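Local coordinates for MdcD (Pseudomonas aeruginosa, PDB 5VIP), which is probably the beta subunit of biotin-independent malonate decarboxylase, acting as a carboxy-lyase in the release of carbon dioxide from malonyl groups carried by acyl carrier protein, at residues D57-V61 against L73-E77; T110-L114 against Y239-G243; L116-G120 against V157-M163. All coordinates share one frame; numbering follows the deposited sequence.

Contact 1: D57-V61 against L73-E77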
ATOM      1  N   ASP B  57      20.337  -4.830  -7.773  1.00 48.96           N
ATOM      2  CA  ASP B  57      19.146  -4.930  -6.936  1.00 35.67           C
ATOM      3  C   ASP B  57      18.290  -3.667  -7.055  1.00 33.63           C
ATOM      4  O   ASP B  57      17.066  -3.724  -6.980  1.00 33.63           O
ATOM      5  CB  ASP B  57      19.545  -5.171  -5.491  1.00 39.18           C
ATOM      6  CG  ASP B  57      20.272  -3.993  -4.892  1.00 38.58           C
ATOM      7  OD1 ASP B  57      21.448  -3.754  -5.255  1.00 48.36           O
ATOM      8  OD2 ASP B  57      19.657  -3.305  -4.053  1.00 33.15           O
ATOM      9  N   GLY B  58      18.940  -2.526  -7.245  1.00 29.51           N
ATOM     10  CA  GLY B  58      18.227  -1.315  -7.609  1.00 27.88           C
ATOM     11  C   GLY B  58      17.771  -0.415  -6.477  1.00 21.16           C
ATOM     12  O   GLY B  58      17.091   0.569  -6.733  1.00 21.94           O
ATOM     13  N   VAL B  59      18.120  -0.747  -5.234  1.00 19.28           N
ATOM     14  CA  VAL B  59      17.851   0.161  -4.110  1.00 19.75           C
ATOM     15  C   VAL B  59      19.103   0.414  -3.273  1.00 18.19           C
ATOM     16  O   VAL B  59      19.834  -0.523  -2.934  1.00 19.28           O
ATOM     17  CB  VAL B  59      16.748  -0.379  -3.177  1.00 18.18           C
ATOM     18  CG1 VAL B  59      16.527   0.591  -2.003  1.00 21.39           C
ATOM     19  CG2 VAL B  59      15.443  -0.543  -3.944  1.00 22.53           C
ATOM     20  N   VAL B  60      19.344   1.686  -2.956  1.00 14.07           N
ATOM     21  CA  VAL B  60      20.390   2.081  -2.034  1.00 14.86           C
ATOM     22  C   VAL B  60      19.796   2.280  -0.641  1.00 14.92           C
ATOM     23  O   VAL B  60      18.871   3.071  -0.468  1.00 16.69           O
ATOM     24  CB  VAL B  60      21.078   3.381  -2.487  1.00 17.05           C
ATOM     25  CG1 VAL B  60      22.222   3.742  -1.526  1.00 18.00           C
ATOM     26  CG2 VAL B  60      21.594   3.241  -3.916  1.00 18.91           C
ATOM     27  N   VAL B  61      20.292   1.547   0.344  1.00 14.00           N
ATOM     28  CA  VAL B  61      19.917   1.832   1.722  1.00 13.65           C
ATOM     29  C   VAL B  61      21.155   2.358   2.417  1.00 17.10           C
ATOM     30  O   VAL B  61      22.209   1.703   2.413  1.00 16.41           O
ATOM     31  CB  VAL B  61      19.370   0.602   2.460  1.00 14.21           C
ATOM     32  CG1 VAL B  61      19.298   0.884   3.957  1.00 16.01           C
ATOM     33  CG2 VAL B  61      17.996   0.234   1.906  1.00 16.95           C
ATOM     34  N   LEU B  73      18.183   6.252   4.828  1.00 11.28           N
ATOM     35  CA  LEU B  73      17.739   6.760   3.546  1.00 12.39           C
ATOM     36  C   LEU B  73      17.576   5.558   2.637  1.00 12.57           C
ATOM     37  O   LEU B  73      18.482   4.735   2.551  1.00 14.97           O
ATOM     38  CB  LEU B  73      18.773   7.759   2.990  1.00 14.61           C
ATOM     39  CG  LEU B  73      18.422   8.713   1.858  1.00 15.51           C
ATOM     40  CD1 LEU B  73      19.391   9.898   1.841  1.00 16.67           C
ATOM     41  CD2 LEU B  73      18.452   7.987   0.523  1.00 15.49           C
ATOM     42  N   ALA B  74      16.412   5.410   2.007  1.00 11.87           N
ATOM     43  CA  ALA B  74      16.268   4.408   0.967  1.00 13.83           C
ATOM     44  C   ALA B  74      16.010   5.130  -0.340  1.00 15.45           C
ATOM     45  O   ALA B  74      15.096   5.948  -0.426  1.00 14.81           O
ATOM     46  CB  ALA B  74      15.129   3.410   1.296  1.00 12.75           C
ATOM     47  N   ALA B  75      16.822   4.836  -1.353  1.00 13.25           N
ATOM     48  CA  ALA B  75      16.705   5.485  -2.652  1.00 12.05           C
ATOM     49  C   ALA B  75      16.605   4.431  -3.747  1.00 17.64           C
ATOM     50  O   ALA B  75      17.464   3.560  -3.856  1.00 19.06           O
ATOM     51  CB  ALA B  75      17.884   6.400  -2.912  1.00 14.41           C
ATOM     52  N   ILE B  76      15.556   4.519  -4.556  1.00 15.78           N
ATOM     53  CA  ILE B  76      15.368   3.563  -5.643  1.00 19.06           C
ATOM     54  C   ILE B  76      16.029   4.105  -6.897  1.00 19.45           C
ATOM     55  O   ILE B  76      15.888   5.285  -7.232  1.00 19.15           O
ATOM     56  CB  ILE B  76      13.876   3.280  -5.891  1.00 19.22           C
ATOM     57  CG1 ILE B  76      13.223   2.809  -4.587  1.00 20.23           C
ATOM     58  CG2 ILE B  76      13.707   2.245  -7.007  1.00 21.06           C
ATOM     59  CD1 ILE B  76      11.713   2.676  -4.651  1.00 19.93           C
ATOM     60  N   GLU B  77      16.787   3.251  -7.567  1.00 19.42           N
ATOM     61  CA  GLU B  77      17.440   3.642  -8.804  1.00 17.34           C
ATOM     62  C   GLU B  77      16.485   3.419  -9.971  1.00 24.55           C
ATOM     63  O   GLU B  77      16.315   2.294 -10.446  1.00 24.22           O
ATOM     64  CB  GLU B  77      18.740   2.857  -9.004  1.00 23.41           C
ATOM     65  CG  GLU B  77      19.490   3.219 -10.289  1.00 28.58           C
ATOM     66  CD  GLU B  77      19.764   4.716 -10.418  1.00 30.85           C
ATOM     67  OE1 GLU B  77      20.736   5.201  -9.793  1.00 28.50           O
ATOM     68  OE2 GLU B  77      19.001   5.404 -11.144  1.00 29.85           O
TER
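V59 and I76 face each other with torsions that send one branch of each across the strand gap. V59 has CG1 anti to its backbone N (chi1 179°), which places CG2 beside that nitrogen. I76 has CG1 on the N side too (chi1 -55°). V59 CG2 and I76 CG1 then meet obliquely at 4.1 Å. The other V59 branch, CG1, rests 3.6 Å from A75 O. V61 and A74 pair on the same face, where V61 CG2 lies 4.3 Å from A74 CB. V60 and A75 fill the other face. S89 and I93 of helix 87-105 cover V59, while R19 of helix 18-25 touches V60.

The backbones run antiparallel. This is the beta hairpin of strands 59-66 and 69-76, on one side of the mixed sheet of a carboxyltransferase domain of the crotonase clan. V60 and A75 form the hydrogen-bonded pair. V60 N gives to A75 O at 2.8 Å, and A75 N returns a bond of the same length to V60 O. V59-I76 and V61-A74 are non-hydrogen-bonded pairs.

Just past the end of strand 69-76, E77 N gives a nearly straight bond (174°) to G58 O, 2.8 Å away and just ahead of the start of strand 59-66. E77 CB sits beside the same oxygen, but its carboxylate turns away to A18 N and A79 N. D57 closes an Asx turn, with OD2 accepting from V59 N at 3.2 Å from above the carboxylate plane. D57 OD2 also lies 3.0 Å from V59 O, and both are acceptors. The K92 amine bonds to both and probably offsets this.

Contact 2: T110-L114 against Y239-G243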
ATOM      1  N   THR B 110      15.430   8.017  15.136  1.00 17.51           N
ATOM      2  CA  THR B 110      15.853   7.809  13.754  1.00 17.65           C
ATOM      3  C   THR B 110      14.785   8.238  12.750  1.00 16.75           C
ATOM      4  O   THR B 110      13.609   7.898  12.880  1.00 19.29           O
ATOM      5  CB  THR B 110      16.241   6.347  13.535  1.00 18.37           C
ATOM      6  OG1 THR B 110      17.354   6.058  14.389  1.00 17.17           O
ATOM      7  CG2 THR B 110      16.650   6.100  12.080  1.00 12.85           C
ATOM      8  N   ARG B 111      15.231   9.014  11.769  1.00 16.52           N
ATOM      9  CA  ARG B 111      14.390   9.596  10.736  1.00 17.96           C
ATOM     10  C   ARG B 111      14.578   8.820   9.438  1.00 14.70           C
ATOM     11  O   ARG B 111      15.697   8.488   9.092  1.00 15.35           O
ATOM     12  CB  ARG B 111      14.762  11.072  10.527  1.00 17.86           C
ATOM     13  CG  ARG B 111      14.980  11.884  11.814  1.00 25.35           C
ATOM     14  CD  ARG B 111      15.828  13.108  11.547  1.00 25.22           C
ATOM     15  NE  ARG B 111      15.423  14.288  12.338  1.00 23.12           N
ATOM     16  CZ  ARG B 111      15.858  15.526  12.102  1.00 28.25           C
ATOM     17  NH1 ARG B 111      16.714  15.765  11.096  1.00 19.93           N
ATOM     18  NH2 ARG B 111      15.427  16.539  12.858  1.00 28.94           N
ATOM     19  N   ALA B 112      13.497   8.544   8.710  1.00 14.88           N
ATOM     20  CA  ALA B 112      13.604   7.837   7.442  1.00 13.18           C
ATOM     21  C   ALA B 112      13.260   8.753   6.270  1.00 12.09           C
ATOM     22  O   ALA B 112      12.237   9.458   6.282  1.00 10.25           O
ATOM     23  CB  ALA B 112      12.692   6.590   7.426  1.00 10.10           C
ATOM     24  N   LEU B 113      14.121   8.720   5.258  1.00 11.39           N
ATOM     25  CA  LEU B 113      13.986   9.530   4.059  1.00 11.05           C
ATOM     26  C   LEU B 113      13.905   8.607   2.846  1.00 12.38           C
ATOM     27  O   LEU B 113      14.800   7.767   2.629  1.00 11.57           O
ATOM     28  CB  LEU B 113      15.171  10.488   3.925  1.00 12.90           C
ATOM     29  CG  LEU B 113      15.310  11.354   2.673  1.00 12.96           C
ATOM     30  CD1 LEU B 113      14.104  12.289   2.514  1.00 11.97           C
ATOM     31  CD2 LEU B 113      16.588  12.153   2.759  1.00 10.99           C
ATOM     32  N   LEU B 114      12.823   8.744   2.080  1.00 10.51           N
ATOM     33  CA  LEU B 114      12.574   7.873   0.927  1.00 11.19           C
ATOM     34  C   LEU B 114      12.705   8.652  -0.376  1.00 14.58           C
ATOM     35  O   LEU B 114      11.965   9.608  -0.604  1.00 12.92           O
ATOM     36  CB  LEU B 114      11.171   7.244   1.006  1.00 11.16           C
ATOM     37  CG  LEU B 114      10.859   6.432   2.260  1.00 13.71           C
ATOM     38  CD1 LEU B 114       9.398   5.933   2.221  1.00 10.73           C
ATOM     39  CD2 LEU B 114      11.827   5.256   2.350  1.00 15.99           C
ATOM     40  N   TYR B 239      11.579  19.873   6.965  1.00 14.47           N
ATOM     41  CA  TYR B 239      10.401  19.043   7.182  1.00 16.23           C
ATOM     42  C   TYR B 239      10.608  18.048   8.309  1.00 16.33           C
ATOM     43  O   TYR B 239       9.694  17.833   9.090  1.00 15.45           O
ATOM     44  CB  TYR B 239       9.986  18.332   5.893  1.00 15.39           C
ATOM     45  CG  TYR B 239       9.083  19.217   5.068  1.00 13.54           C
ATOM     46  CD1 TYR B 239       7.774  19.439   5.456  1.00 15.73           C
ATOM     47  CD2 TYR B 239       9.560  19.885   3.945  1.00 16.06           C
ATOM     48  CE1 TYR B 239       6.937  20.262   4.728  1.00 18.67           C
ATOM     49  CE2 TYR B 239       8.736  20.721   3.214  1.00 17.59           C
ATOM     50  CZ  TYR B 239       7.425  20.905   3.610  1.00 20.57           C
ATOM     51  OH  TYR B 239       6.594  21.735   2.876  1.00 21.88           O
ATOM     52  N   PHE B 240      11.795  17.459   8.420  1.00 13.67           N
ATOM     53  CA  PHE B 240      12.084  16.632   9.589  1.00 15.20           C
ATOM     54  C   PHE B 240      12.022  17.438  10.881  1.00 15.66           C
ATOM     55  O   PHE B 240      11.513  16.950  11.880  1.00 16.87           O
ATOM     56  CB  PHE B 240      13.453  15.957   9.478  1.00 13.24           C
ATOM     57  CG  PHE B 240      13.440  14.735   8.589  1.00 13.26           C
ATOM     58  CD1 PHE B 240      12.609  13.668   8.883  1.00 12.98           C
ATOM     59  CD2 PHE B 240      14.248  14.665   7.469  1.00 14.35           C
ATOM     60  CE1 PHE B 240      12.582  12.534   8.077  1.00 13.80           C
ATOM     61  CE2 PHE B 240      14.227  13.532   6.650  1.00 13.47           C
ATOM     62  CZ  PHE B 240      13.391  12.474   6.951  1.00 10.73           C
ATOM     63  N   ALA B 241      12.539  18.661  10.855  1.00 12.59           N
ATOM     64  CA  ALA B 241      12.563  19.514  12.057  1.00 15.60           C
ATOM     65  C   ALA B 241      11.150  19.945  12.469  1.00 16.48           C
ATOM     66  O   ALA B 241      10.879  20.233  13.633  1.00 14.80           O
ATOM     67  CB  ALA B 241      13.440  20.731  11.819  1.00 15.75           C
ATOM     68  N   LYS B 242      10.264  19.986  11.487  1.00 15.54           N
ATOM     69  CA  LYS B 242       8.847  20.280  11.686  1.00 16.62           C
ATOM     70  C   LYS B 242       8.148  19.210  12.528  1.00 21.25           C
ATOM     71  O   LYS B 242       7.252  19.516  13.316  1.00 19.58           O
ATOM     72  CB  LYS B 242       8.195  20.406  10.312  1.00 17.60           C
ATOM     73  CG  LYS B 242       6.805  20.910  10.240  1.00 20.26           C
ATOM     74  CD  LYS B 242       6.562  21.256   8.777  1.00 20.49           C
ATOM     75  CE  LYS B 242       5.095  21.264   8.440  1.00 23.77           C
ATOM     76  NZ  LYS B 242       4.406  22.480   8.911  1.00 25.46           N
ATOM     77  N   GLY B 243       8.558  17.953  12.369  1.00 17.75           N
ATOM     78  CA  GLY B 243       7.975  16.875  13.154  1.00 17.40           C
ATOM     79  C   GLY B 243       6.689  16.366  12.537  1.00 16.62           C
ATOM     80  O   GLY B 243       6.326  16.751  11.412  1.00 16.18           O
TER
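R111 and F240 make most of this contact, and they do so without a hydrogen bond. The first kind of interaction is CH-pi. R111 CB stands over one face of the F240 ring, 4.0 Å from its centroid and 27° off the ring normal. F240 CB already points to the strand. A chi1 of -79° sets CG anti to the carbonyl carbon and brings the ring face under R111 CB.

The second kind is van der Waals packing of the arginine end on the root of the phenylalanine. R111 bends at chi3, and F240 CB comes to lie against one face of its guanidinium. F240 CB is 3.6 Å from R111 CZ, near the centre of that flat group. Guanidinium and ring planes are only 16° apart. They are offset, however, so it is the methylene and not the ring that meets the guanidinium. R111 NH2 also approaches A241 N at 4.1 Å, but both are N-H donors.

At the ring edge the contact becomes polar and apolar by turns. A112 O lies in the ring plane, 3.3 Å from F240 CZ, so it meets the slightly positive C-H rim. L113 CB packs on the same F240 CZ at 4.0 Å. V150 of strand 150-153 also touches F240.

A112 CB points away from the helix that carries F240. It packs instead on L143 of helix 126-143, so a second helix layer lies on the other face of the strand.

Overall, the last turn of helix 229-242 is laid against strand 111-115. Helices on both faces of the central parallel strands are the alpha/beta layering of the crotonase-like carboxyltransferase fold.

Contact 3: L116-G120 against V157-M163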
ATOM      1  N   LEU B 116      11.900   8.193  -4.007  1.00 13.72           N
ATOM      2  CA  LEU B 116      11.038   7.259  -4.728  1.00 17.82           C
ATOM      3  C   LEU B 116      11.026   7.469  -6.241  1.00 24.11           C
ATOM      4  O   LEU B 116      10.249   8.272  -6.762  1.00 27.15           O
ATOM      5  CB  LEU B 116       9.611   7.368  -4.181  1.00 17.97           C
ATOM      6  CG  LEU B 116       9.502   7.047  -2.688  1.00 16.90           C
ATOM      7  CD1 LEU B 116       8.063   7.142  -2.190  1.00 19.34           C
ATOM      8  CD2 LEU B 116      10.069   5.668  -2.400  1.00 19.49           C
ATOM      9  N   GLU B 117      11.888   6.741  -6.942  1.00 18.61           N
ATOM     10  CA  GLU B 117      11.886   6.738  -8.404  1.00 18.58           C
ATOM     11  C   GLU B 117      11.536   5.327  -8.825  1.00 20.48           C
ATOM     12  O   GLU B 117      12.401   4.466  -8.852  1.00 21.77           O
ATOM     13  CB  GLU B 117      13.245   7.148  -8.973  1.00 19.91           C
ATOM     14  CG  GLU B 117      13.689   8.559  -8.571  1.00 21.74           C
ATOM     15  CD  GLU B 117      12.724   9.635  -9.064  1.00 30.73           C
ATOM     16  OE1 GLU B 117      12.388  10.557  -8.274  1.00 31.97           O
ATOM     17  OE2 GLU B 117      12.313   9.566 -10.246  1.00 26.61           O
ATOM     18  N   THR B 118      10.267   5.083  -9.117  1.00 20.81           N
ATOM     19  CA  THR B 118       9.812   3.714  -9.296  1.00 19.37           C
ATOM     20  C   THR B 118       8.513   3.658 -10.094  1.00 22.13           C
ATOM     21  O   THR B 118       7.683   4.576 -10.047  1.00 19.92           O
ATOM     22  CB  THR B 118       9.632   3.022  -7.921  1.00 25.56           C
ATOM     23  OG1 THR B 118       9.281   1.643  -8.103  1.00 30.45           O
ATOM     24  CG2 THR B 118       8.563   3.736  -7.083  1.00 23.61           C
ATOM     25  N   GLY B 119       8.337   2.573 -10.840  1.00 23.25           N
ATOM     26  CA  GLY B 119       7.156   2.427 -11.672  1.00 25.96           C
ATOM     27  C   GLY B 119       6.271   1.236 -11.361  1.00 31.03           C
ATOM     28  O   GLY B 119       5.225   1.050 -11.997  1.00 31.67           O
ATOM     29  N   GLY B 120       6.670   0.426 -10.389  1.00 26.14           N
ATOM     30  CA  GLY B 120       5.854  -0.704  -9.984  1.00 28.53           C
ATOM     31  C   GLY B 120       6.672  -1.892  -9.521  1.00 28.69           C
ATOM     32  O   GLY B 120       7.735  -1.724  -8.940  1.00 30.19           O
ATOM     33  N   VAL B 157      12.021   9.371 -13.450  1.00 19.27           N
ATOM     34  CA  VAL B 157      11.044   8.292 -13.477  1.00 23.41           C
ATOM     35  C   VAL B 157       9.762   8.715 -12.747  1.00 23.70           C
ATOM     36  O   VAL B 157       8.650   8.453 -13.210  1.00 20.51           O
ATOM     37  CB  VAL B 157      11.609   6.997 -12.853  1.00 22.24           C
ATOM     38  CG1 VAL B 157      10.541   5.926 -12.763  1.00 21.04           C
ATOM     39  CG2 VAL B 157      12.807   6.494 -13.652  1.00 31.12           C
ATOM     40  N   GLY B 158       9.916   9.412 -11.626  1.00 19.76           N
ATOM     41  CA  GLY B 158       8.767   9.724 -10.799  1.00 19.84           C
ATOM     42  C   GLY B 158       8.301   8.485 -10.050  1.00 17.73           C
ATOM     43  O   GLY B 158       9.035   7.498  -9.939  1.00 21.14           O
ATOM     44  N   CYS B 159       7.079   8.525  -9.530  1.00 17.88           N
ATOM     45  CA  CYS B 159       6.614   7.476  -8.632  1.00 15.70           C
ATOM     46  C   CYS B 159       5.220   7.003  -9.006  1.00 17.15           C
ATOM     47  O   CYS B 159       4.255   7.762  -8.885  1.00 16.30           O
ATOM     48  CB  CYS B 159       6.619   7.982  -7.182  1.00 17.16           C
ATOM     49  SG  CYS B 159       6.157   6.751  -5.951  1.00 19.71           S
ATOM     50  N   PHE B 160       5.122   5.745  -9.430  1.00 17.66           N
ATOM     51  CA  PHE B 160       3.867   5.144  -9.858  1.00 18.77           C
ATOM     52  C   PHE B 160       3.695   3.779  -9.226  1.00 16.76           C
ATOM     53  O   PHE B 160       4.669   3.153  -8.799  1.00 22.08           O
ATOM     54  CB  PHE B 160       3.807   5.019 -11.396  1.00 18.03           C
ATOM     55  CG  PHE B 160       3.636   6.329 -12.096  1.00 18.31           C
ATOM     56  CD1 PHE B 160       4.738   7.084 -12.466  1.00 22.51           C
ATOM     57  CD2 PHE B 160       2.372   6.829 -12.351  1.00 20.36           C
ATOM     58  CE1 PHE B 160       4.575   8.314 -13.103  1.00 23.89           C
ATOM     59  CE2 PHE B 160       2.199   8.051 -12.981  1.00 26.19           C
ATOM     60  CZ  PHE B 160       3.300   8.796 -13.357  1.00 21.71           C
ATOM     61  N   GLY B 161       2.457   3.316  -9.173  1.00 19.33           N
ATOM     62  CA  GLY B 161       2.173   1.976  -8.696  1.00 19.08           C
ATOM     63  C   GLY B 161       1.938   1.950  -7.199  1.00 19.40           C
ATOM     64  O   GLY B 161       1.579   2.973  -6.590  1.00 19.28           O
ATOM     65  N   GLY B 162       2.139   0.777  -6.609  1.00 19.49           N
ATOM     66  CA  GLY B 162       1.933   0.580  -5.188  1.00 19.36           C
ATOM     67  C   GLY B 162       2.760   1.521  -4.332  1.00 17.23           C
ATOM     68  O   GLY B 162       2.370   1.869  -3.218  1.00 16.76           O
HETATM   69  N   MSE B 163       3.909   1.939  -4.837  1.00 16.52           N
HETATM   70  CA  MSE B 163       4.742   2.856  -4.050  1.00 17.03           C
HETATM   71  C   MSE B 163       4.181   4.283  -4.027  1.00 16.24           C
HETATM   72  O   MSE B 163       4.590   5.093  -3.197  1.00 16.62           O
HETATM   73  CB  MSE B 163       6.177   2.843  -4.575  1.00 18.65           C
HETATM   74  CG  MSE B 163       6.967   1.583  -4.158  1.00 25.60           C
HETATM   75 SE   MSE B 163       7.056   1.342  -2.193  1.00 27.46          SE
HETATM   76  CE  MSE B 163       8.148   2.854  -1.748  1.00 13.28           C
TER
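The E117 carboxylate is met at OE2 by G158 N, on the syn side and 34° out of the carboxylate plane, at 2.8 Å. Its other oxygen, OE1, takes the backbone N-H groups of A154 and G155, with a long, weak ion pair to R21. A bend at chi2 (-61°) turns the carboxylate back onto the backbone at V157-G158. The F160 ring leads away to R180 and T210; of its side chain only CB nears T118 O.

The backbones bridge at T118 and C159. T118 N gives to G158 O at 2.8 Å. F160 N gives to T118 O at 2.9 Å.

T118 OG1 is anti to the backbone N (chi1 -176°) and bonds G83 O. This puts CG2 between N and the carbonyl carbon, 3.6 Å from CB of M163, a selenomethionine. L116 CD2 meets M163 CE at 3.5 Å, a tight contact made at about a right angle. C159 SG lies against L116 CB at 3.9 Å.

Both segments carry a glycine pair, G119-G120 and G161-G162, the second where helix 162-169 begins. Related carboxyltransferases use backbone N-H groups of such glycines as oxyanion holes, and a similar role here is plausible. Three backbone N-H groups, of A154, G155 and G158, meet the buried E117 carboxylate. They would probably stabilise its negative charge and fix its rotation.

In the fold
Contact 1 comes first along the chain. Contact 2 opens next and encloses contact 3; their centres are about 21 Å apart, on opposite sides of the chain's centre. Contacts 1 and 2 have centres about 18 Å apart and share the mixed sheet, where strands 69-76 and 111-115 are neighbours. A74 N lies 2.9 Å from L113 O, a probable hydrogen bond. Contact 3 sits just beyond the end of strand 111-115. Its centre is about 12 Å from that of contact 1, and I76 CD1 packs there on T118 CB. The mixed sheet carries the hairpin and strand 111-115; helix 229-242 packs on it, and the glycine-rich turns follow its strand ends.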